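Local coordinates for extracellular PQQ-dependent sugar dehydrogenase (Coprinopsis cinerea, PDB 6JT6), which is a secreted quinohemoprotein that probably oxidises sugars with pyrroloquinoline quinone and passes electrons through the heme b of its cytochrome domain, at residues Pro41-Ala54 and Gly111-Arg125. Residues are numbered along the deposited sequence; the frame is centred on the assembly and turned at random.
Sequences PDEFIGLFQGPASA and GNIQRIVYRCQNCTR. With NAG (2-acetamido-2-deoxy-beta-D-glucopyranose), chain B.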
loop_
_atom_site.group_PDB
_atom_site.type_symbol
_atom_site.label_atom_id
_atom_site.label_comp_id
_atom_site.label_asym_id
_atom_site.label_seq_id
_atom_site.Cartn_x
_atom_site.Cartn_y
_atom_site.Cartn_z
ATOM N N PRO A 41 9.934 -12.722 7.930
ATOM C CA PRO A 41 9.609 -11.515 7.232
ATOM C C PRO A 41 8.568 -11.760 6.133
ATOM O O PRO A 41 8.796 -11.377 4.987
ATOM C CB PRO A 41 10.975 -11.127 6.632
ATOM C CG PRO A 41 11.680 -12.449 6.407
ATOM C CD PRO A 41 10.885 -13.519 7.129
ATOM N N ASP A 42 7.457 -12.420 6.466
ATOM C CA ASP A 42 6.403 -12.655 5.465
ATOM C C ASP A 42 5.293 -11.609 5.571
ATOM O O ASP A 42 4.092 -11.928 5.505
ATOM C CB ASP A 42 5.865 -14.096 5.525
ATOM C CG ASP A 42 4.997 -14.463 4.321
ATOM O OD1 ASP A 42 4.856 -13.652 3.379
ATOM O OD2 ASP A 42 4.440 -15.580 4.319
ATOM N N GLU A 43 5.712 -10.356 5.741
ATOM C CA GLU A 43 4.784 -9.248 5.936
ATOM C C GLU A 43 5.471 -7.894 5.721
ATOM O O GLU A 43 6.703 -7.807 5.666
ATOM C CB GLU A 43 4.137 -9.323 7.322
ATOM C CG GLU A 43 5.028 -8.948 8.501
ATOM C CD GLU A 43 4.215 -8.818 9.766
ATOM O OE1 GLU A 43 4.081 -9.817 10.496
ATOM O OE2 GLU A 43 3.646 -7.742 10.011
ATOM N N PHE A 44 4.662 -6.839 5.580
ATOM C CA PHE A 44 5.174 -5.471 5.594
ATOM C C PHE A 44 4.034 -4.556 5.996
ATOM O O PHE A 44 2.899 -4.992 6.070
ATOM C CB PHE A 44 5.772 -5.053 4.237
ATOM C CG PHE A 44 4.777 -5.052 3.092
ATOM C CD1 PHE A 44 4.092 -3.884 2.750
ATOM C CD2 PHE A 44 4.578 -6.214 2.315
ATOM C CE1 PHE A 44 3.161 -3.866 1.714
ATOM C CE2 PHE A 44 3.666 -6.200 1.254
ATOM C CZ PHE A 44 2.960 -5.025 0.956
ATOM N N ILE A 45 4.375 -3.303 6.273
ATOM C CA ILE A 45 3.398 -2.260 6.522
ATOM C C ILE A 45 3.383 -1.367 5.293
ATOM O O ILE A 45 4.462 -0.996 4.778
ATOM C CB ILE A 45 3.791 -1.427 7.757
ATOM C CG1 ILE A 45 3.722 -2.298 9.033
ATOM C CG2 ILE A 45 2.917 -0.176 7.890
ATOM C CD1 ILE A 45 4.474 -1.665 10.213
ATOM N N GLY A 46 2.177 -1.027 4.821
ATOM C CA GLY A 46 2.051 -0.084 3.706
ATOM C C GLY A 46 1.291 1.185 4.071
ATOM O O GLY A 46 0.537 1.221 5.047
ATOM N N LEU A 47 1.493 2.227 3.263
ATOM C CA LEU A 47 0.748 3.462 3.384
ATOM C C LEU A 47 0.359 3.918 1.994
ATOM O O LEU A 47 1.226 3.992 1.109
ATOM C CB LEU A 47 1.599 4.543 4.069
ATOM C CG LEU A 47 1.112 6.011 3.901
ATOM C CD1 LEU A 47 -0.163 6.318 4.691
ATOM C CD2 LEU A 47 2.198 6.995 4.308
ATOM N N PHE A 48 -0.935 4.197 1.817
ATOM C CA PHE A 48 -1.440 4.897 0.636
ATOM C C PHE A 48 -1.921 6.231 1.164
ATOM O O PHE A 48 -2.748 6.272 2.073
ATOM C CB PHE A 48 -2.646 4.183 0.019
ATOM C CG PHE A 48 -2.348 2.808 -0.549
ATOM C CD1 PHE A 48 -1.140 2.530 -1.204
ATOM C CD2 PHE A 48 -3.321 1.794 -0.470
ATOM C CE1 PHE A 48 -0.919 1.262 -1.753
ATOM C CE2 PHE A 48 -3.087 0.530 -1.013
ATOM C CZ PHE A 48 -1.896 0.274 -1.650
ATOM N N GLN A 49 -1.456 7.313 0.550
ATOM C CA GLN A 49 -1.866 8.645 0.971
ATOM C C GLN A 49 -2.106 9.474 -0.272
ATOM O O GLN A 49 -1.320 9.430 -1.213
ATOM C CB GLN A 49 -0.783 9.293 1.840
ATOM C CG GLN A 49 -1.148 10.700 2.322
ATOM C CD GLN A 49 -0.290 11.139 3.500
ATOM O OE1 GLN A 49 -0.284 10.503 4.540
ATOM N NE2 GLN A 49 0.438 12.235 3.327
ATOM N N GLY A 50 -3.172 10.250 -0.280
ATOM C CA GLY A 50 -3.348 11.162 -1.378
ATOM C C GLY A 50 -4.385 12.207 -1.059
ATOM O O GLY A 50 -4.886 12.238 0.070
ATOM N N PRO A 51 -4.699 13.063 -2.051
ATOM C CA PRO A 51 -5.760 14.072 -1.951
ATOM C C PRO A 51 -7.045 13.399 -1.494
ATOM O O PRO A 51 -7.342 12.301 -1.949
ATOM C CB PRO A 51 -5.909 14.576 -3.411
ATOM C CG PRO A 51 -4.564 14.324 -4.001
ATOM C CD PRO A 51 -4.180 12.972 -3.434
ATOM N N ALA A 52 -7.801 14.043 -0.603
ATOM C CA ALA A 52 -9.047 13.458 -0.092
ATOM C C ALA A 52 -10.092 13.225 -1.183
ATOM O O ALA A 52 -11.015 12.429 -1.016
ATOM C CB ALA A 52 -9.628 14.344 0.991
ATOM N N SER A 53 -9.966 13.936 -2.289
ATOM C CA SER A 53 -10.922 13.801 -3.369
ATOM C C SER A 53 -10.617 12.653 -4.332
ATOM O O SER A 53 -11.435 12.375 -5.222
ATOM C CB SER A 53 -11.020 15.126 -4.127
ATOM O OG SER A 53 -9.765 15.472 -4.746
ATOM N N ALA A 54 -9.443 12.021 -4.184
ATOM C CA ALA A 54 -9.032 10.914 -5.056
ATOM C C ALA A 54 -10.000 9.753 -4.946
ATOM O O ALA A 54 -10.593 9.533 -3.896
ATOM C CB ALA A 54 -7.608 10.439 -4.720
ATOM N N GLY A 111 -10.367 15.453 5.336
ATOM C CA GLY A 111 -10.949 16.366 4.360
ATOM C C GLY A 111 -9.941 17.030 3.434
ATOM O O GLY A 111 -10.336 17.638 2.450
ATOM N N ASN A 112 -8.655 16.938 3.760
ATOM C CA ASN A 112 -7.576 17.427 2.911
ATOM C C ASN A 112 -6.851 16.235 2.250
ATOM O O ASN A 112 -6.609 16.244 1.051
ATOM C CB ASN A 112 -6.598 18.291 3.718
ATOM C CG ASN A 112 -7.216 19.626 4.173
ATOM O OD1 ASN A 112 -8.208 20.091 3.607
ATOM N ND2 ASN A 112 -6.624 20.245 5.201
ATOM N N ILE A 113 -6.503 15.229 3.060
ATOM C CA ILE A 113 -5.901 13.998 2.580
ATOM C C ILE A 113 -6.792 12.815 2.898
ATOM O O ILE A 113 -7.645 12.894 3.785
ATOM C CB ILE A 113 -4.453 13.771 3.122
ATOM C CG1 ILE A 113 -4.387 13.732 4.663
ATOM C CG2 ILE A 113 -3.532 14.846 2.566
ATOM C CD1 ILE A 113 -3.177 13.008 5.233
ATOM N N GLN A 114 -6.620 11.736 2.139
ATOM C CA GLN A 114 -7.019 10.399 2.607
ATOM C C GLN A 114 -5.766 9.528 2.871
ATOM O O GLN A 114 -4.736 9.653 2.181
ATOM C CB GLN A 114 -7.982 9.715 1.647
ATOM C CG GLN A 114 -7.400 9.444 0.268
ATOM C CD GLN A 114 -8.422 8.843 -0.652
ATOM O OE1 GLN A 114 -8.705 7.642 -0.574
ATOM N NE2 GLN A 114 -8.981 9.670 -1.556
ATOM N N ARG A 115 -5.868 8.647 3.860
ATOM C CA ARG A 115 -4.777 7.733 4.187
ATOM C C ARG A 115 -5.290 6.327 4.389
ATOM O O ARG A 115 -6.338 6.123 5.038
ATOM C CB ARG A 115 -4.112 8.173 5.479
ATOM C CG ARG A 115 -2.929 9.065 5.287
ATOM C CD ARG A 115 -2.543 9.593 6.648
ATOM N NE ARG A 115 -1.825 8.682 7.557
ATOM C CZ ARG A 115 -0.501 8.740 7.771
ATOM N NH1 ARG A 115 0.262 9.580 7.058
ATOM N NH2 ARG A 115 0.063 7.968 8.669
ATOM N N ILE A 116 -4.583 5.346 3.820
ATOM C CA ILE A 116 -4.909 3.949 4.171
ATOM C C ILE A 116 -3.610 3.300 4.611
ATOM O O ILE A 116 -2.714 3.076 3.782
ATOM C CB ILE A 116 -5.594 3.112 3.030
ATOM C CG1 ILE A 116 -6.827 3.804 2.465
ATOM C CG2 ILE A 116 -6.012 1.724 3.551
ATOM C CD1 ILE A 116 -6.524 4.602 1.232
ATOM N N VAL A 117 -3.518 2.997 5.907
ATOM C CA VAL A 117 -2.307 2.427 6.458
ATOM C C VAL A 117 -2.644 0.965 6.739
ATOM O O VAL A 117 -3.682 0.658 7.329
ATOM C CB VAL A 117 -1.900 3.126 7.777
ATOM C CG1 VAL A 117 -0.539 2.600 8.276
ATOM C CG2 VAL A 117 -1.918 4.640 7.610
ATOM N N TYR A 118 -1.785 0.050 6.307
ATOM C CA TYR A 118 -2.188 -1.342 6.360
ATOM C C TYR A 118 -1.018 -2.260 6.698
ATOM O O TYR A 118 0.149 -1.931 6.435
ATOM C CB TYR A 118 -2.886 -1.759 5.033
ATOM C CG TYR A 118 -1.976 -1.649 3.827
ATOM C CD1 TYR A 118 -1.145 -2.725 3.440
ATOM C CD2 TYR A 118 -1.926 -0.459 3.061
ATOM C CE1 TYR A 118 -0.296 -2.602 2.355
ATOM C CE2 TYR A 118 -1.096 -0.342 1.955
ATOM C CZ TYR A 118 -0.269 -1.414 1.613
ATOM O OH TYR A 118 0.576 -1.331 0.500
ATOM N N ARG A 119 -1.361 -3.381 7.325
ATOM C CA ARG A 119 -0.459 -4.506 7.461
ATOM C C ARG A 119 -0.805 -5.542 6.407
ATOM O O ARG A 119 -1.954 -5.868 6.210
ATOM C CB ARG A 119 -0.584 -5.099 8.867
ATOM C CG ARG A 119 0.502 -6.133 9.232
ATOM C CD ARG A 119 0.009 -6.972 10.427
ATOM N NE ARG A 119 1.073 -7.785 10.993
ATOM C CZ ARG A 119 0.901 -8.585 12.035
ATOM N NH1 ARG A 119 -0.303 -8.673 12.595
ATOM N NH2 ARG A 119 1.921 -9.305 12.490
ATOM N N CYS A 120 0.212 -6.092 5.752
ATOM C CA CYS A 120 -0.003 -7.077 4.696
ATOM C C CYS A 120 0.789 -8.305 5.053
ATOM O O CYS A 120 2.024 -8.317 4.923
ATOM C CB CYS A 120 0.498 -6.552 3.347
ATOM S SG CYS A 120 -0.237 -7.347 1.886
ATOM N N GLN A 121 0.095 -9.348 5.466
ATOM C CA GLN A 121 0.782 -10.582 5.817
ATOM C C GLN A 121 0.539 -11.605 4.754
ATOM O O GLN A 121 -0.544 -11.624 4.147
ATOM C CB GLN A 121 0.247 -11.133 7.128
ATOM C CG GLN A 121 0.671 -10.338 8.325
ATOM C CD GLN A 121 -0.093 -10.794 9.540
ATOM O OE1 GLN A 121 -1.237 -10.370 9.758
ATOM N NE2 GLN A 121 0.518 -11.676 10.324
ATOM N N ASN A 122 1.525 -12.480 4.563
ATOM C CA ASN A 122 1.508 -13.435 3.454
ATOM C C ASN A 122 1.450 -12.673 2.112
ATOM O O ASN A 122 0.603 -12.933 1.242
ATOM C CB ASN A 122 0.326 -14.413 3.603
ATOM C CG ASN A 122 0.412 -15.578 2.636
ATOM O OD1 ASN A 122 1.512 -15.931 2.154
ATOM N ND2 ASN A 122 -0.745 -16.186 2.338
ATOM N N CYS A 123 2.336 -11.693 1.980
ATOM C CA CYS A 123 2.348 -10.799 0.843
ATOM C C CYS A 123 3.717 -10.716 0.201
ATOM O O CYS A 123 3.953 -9.805 -0.574
ATOM C CB CYS A 123 1.949 -9.384 1.296
ATOM S SG CYS A 123 0.294 -9.282 1.981
ATOM N N THR A 124 4.645 -11.609 0.559
ATOM C CA THR A 124 6.006 -11.474 0.031
ATOM C C THR A 124 6.399 -12.645 -0.887
ATOM O O THR A 124 7.461 -12.613 -1.473
ATOM C CB THR A 124 7.034 -11.335 1.157
ATOM O OG1 THR A 124 7.024 -12.556 1.900
ATOM C CG2 THR A 124 6.684 -10.170 2.102
ATOM N N ARG A 125 5.546 -13.671 -0.974
ATOM C CA ARG A 125 5.733 -14.795 -1.916
ATOM C C ARG A 125 4.451 -15.059 -2.679
ATOM O O ARG A 125 3.359 -15.022 -2.097
ATOM C CB ARG A 125 6.172 -16.063 -1.185
ATOM C CG ARG A 125 7.542 -15.947 -0.532
ATOM C CD ARG A 125 8.685 -16.123 -1.526
ATOM N NE ARG A 125 9.986 -15.926 -0.876
ATOM C CZ ARG A 125 10.757 -14.848 -1.017
ATOM N NH1 ARG A 125 11.915 -14.786 -0.364
ATOM N NH2 ARG A 125 10.385 -13.834 -1.802
HETATM C C1 NAG B . -0.802 -17.323 1.445
HETATM C C2 NAG B . -1.865 -18.347 1.835
HETATM C C3 NAG B . -1.893 -19.511 0.836
HETATM C C4 NAG B . -1.941 -19.052 -0.629
HETATM C C5 NAG B . -0.839 -18.022 -0.932
HETATM C C6 NAG B . -1.112 -17.354 -2.275
HETATM C C7 NAG B . -2.090 -18.561 4.294
HETATM C C8 NAG B . -1.428 -19.235 5.469
HETATM N N2 NAG B . -1.497 -18.846 3.137
HETATM O O3 NAG B . -3.048 -20.299 1.108
HETATM O O4 NAG B . -1.827 -20.204 -1.495
HETATM O O5 NAG B . -0.786 -16.978 0.058
HETATM O O6 NAG B . 0.001 -16.571 -2.743
HETATM O O7 NAG B . -3.075 -17.837 4.406
HETATM O O HOH W 1 3.684 -14.686 1.100
HETATM O O HOH W 2 3.664 -12.432 9.863
HETATM O O HOH W 3 1.657 1.254 0.179
#
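Pro51 O takes two donors, the backbone N of Ala54, which closes the type I turn, and Gln114 NE2 at 3.1 Å. Gln114 NE2 also donates to Ala54 O at 2.8 Å, so one amide nitrogen ties both ends of the turn. Gln114 CG sits between its own backbone N and carbonyl carbon (chi1 63°), and the extended chain beyond carries the amide across to the turn. On the opposite face of the sheet, Gln49 OE1 accepts from Arg115 NH1 at 2.7 Å. Leu47 CD1 lies over one face of that guanidinium, and Asp9 forms a salt bridge with it. Strands 43-51 and 113-121 run antiparallel in the larger sheet of this cellobiose dehydrogenase-type cytochrome domain. Strands 26-33 and 100-109 flank the pair. The Tyr118 ring covers Gly46, whose CA is 3.6 Å from the ring centroid; a CB on Gly46 would run into the ring. Phe48 meets Tyr118 obliquely, planes at 46°, and its side chain is about 7 Å from the heme. Cys120 CB packs over one face of the Phe44 ring, and Cys120 SG forms a disulfide with Cys123 SG. Arg119 grips Glu43 side-on in a salt bridge. Arg119 NE reaches Glu43 OE2 at 2.8 Å, nearly straight at 173°, and Arg119 NH2 reaches Glu43 OE1. Glu43 OE2 is also hydrogen-bonded to Tyr182 OH. A leucine in place of Arg119 would probably leave the Glu43 carboxylate without its countercharge and freer to turn. Thr124 OG1 donates to Asp42 OD1 at 2.8 Å from above the carboxylate plane. Beside them, Asn122 ND2 carries the N-linked glycan and is hydrogen-bonded to Gly98 O.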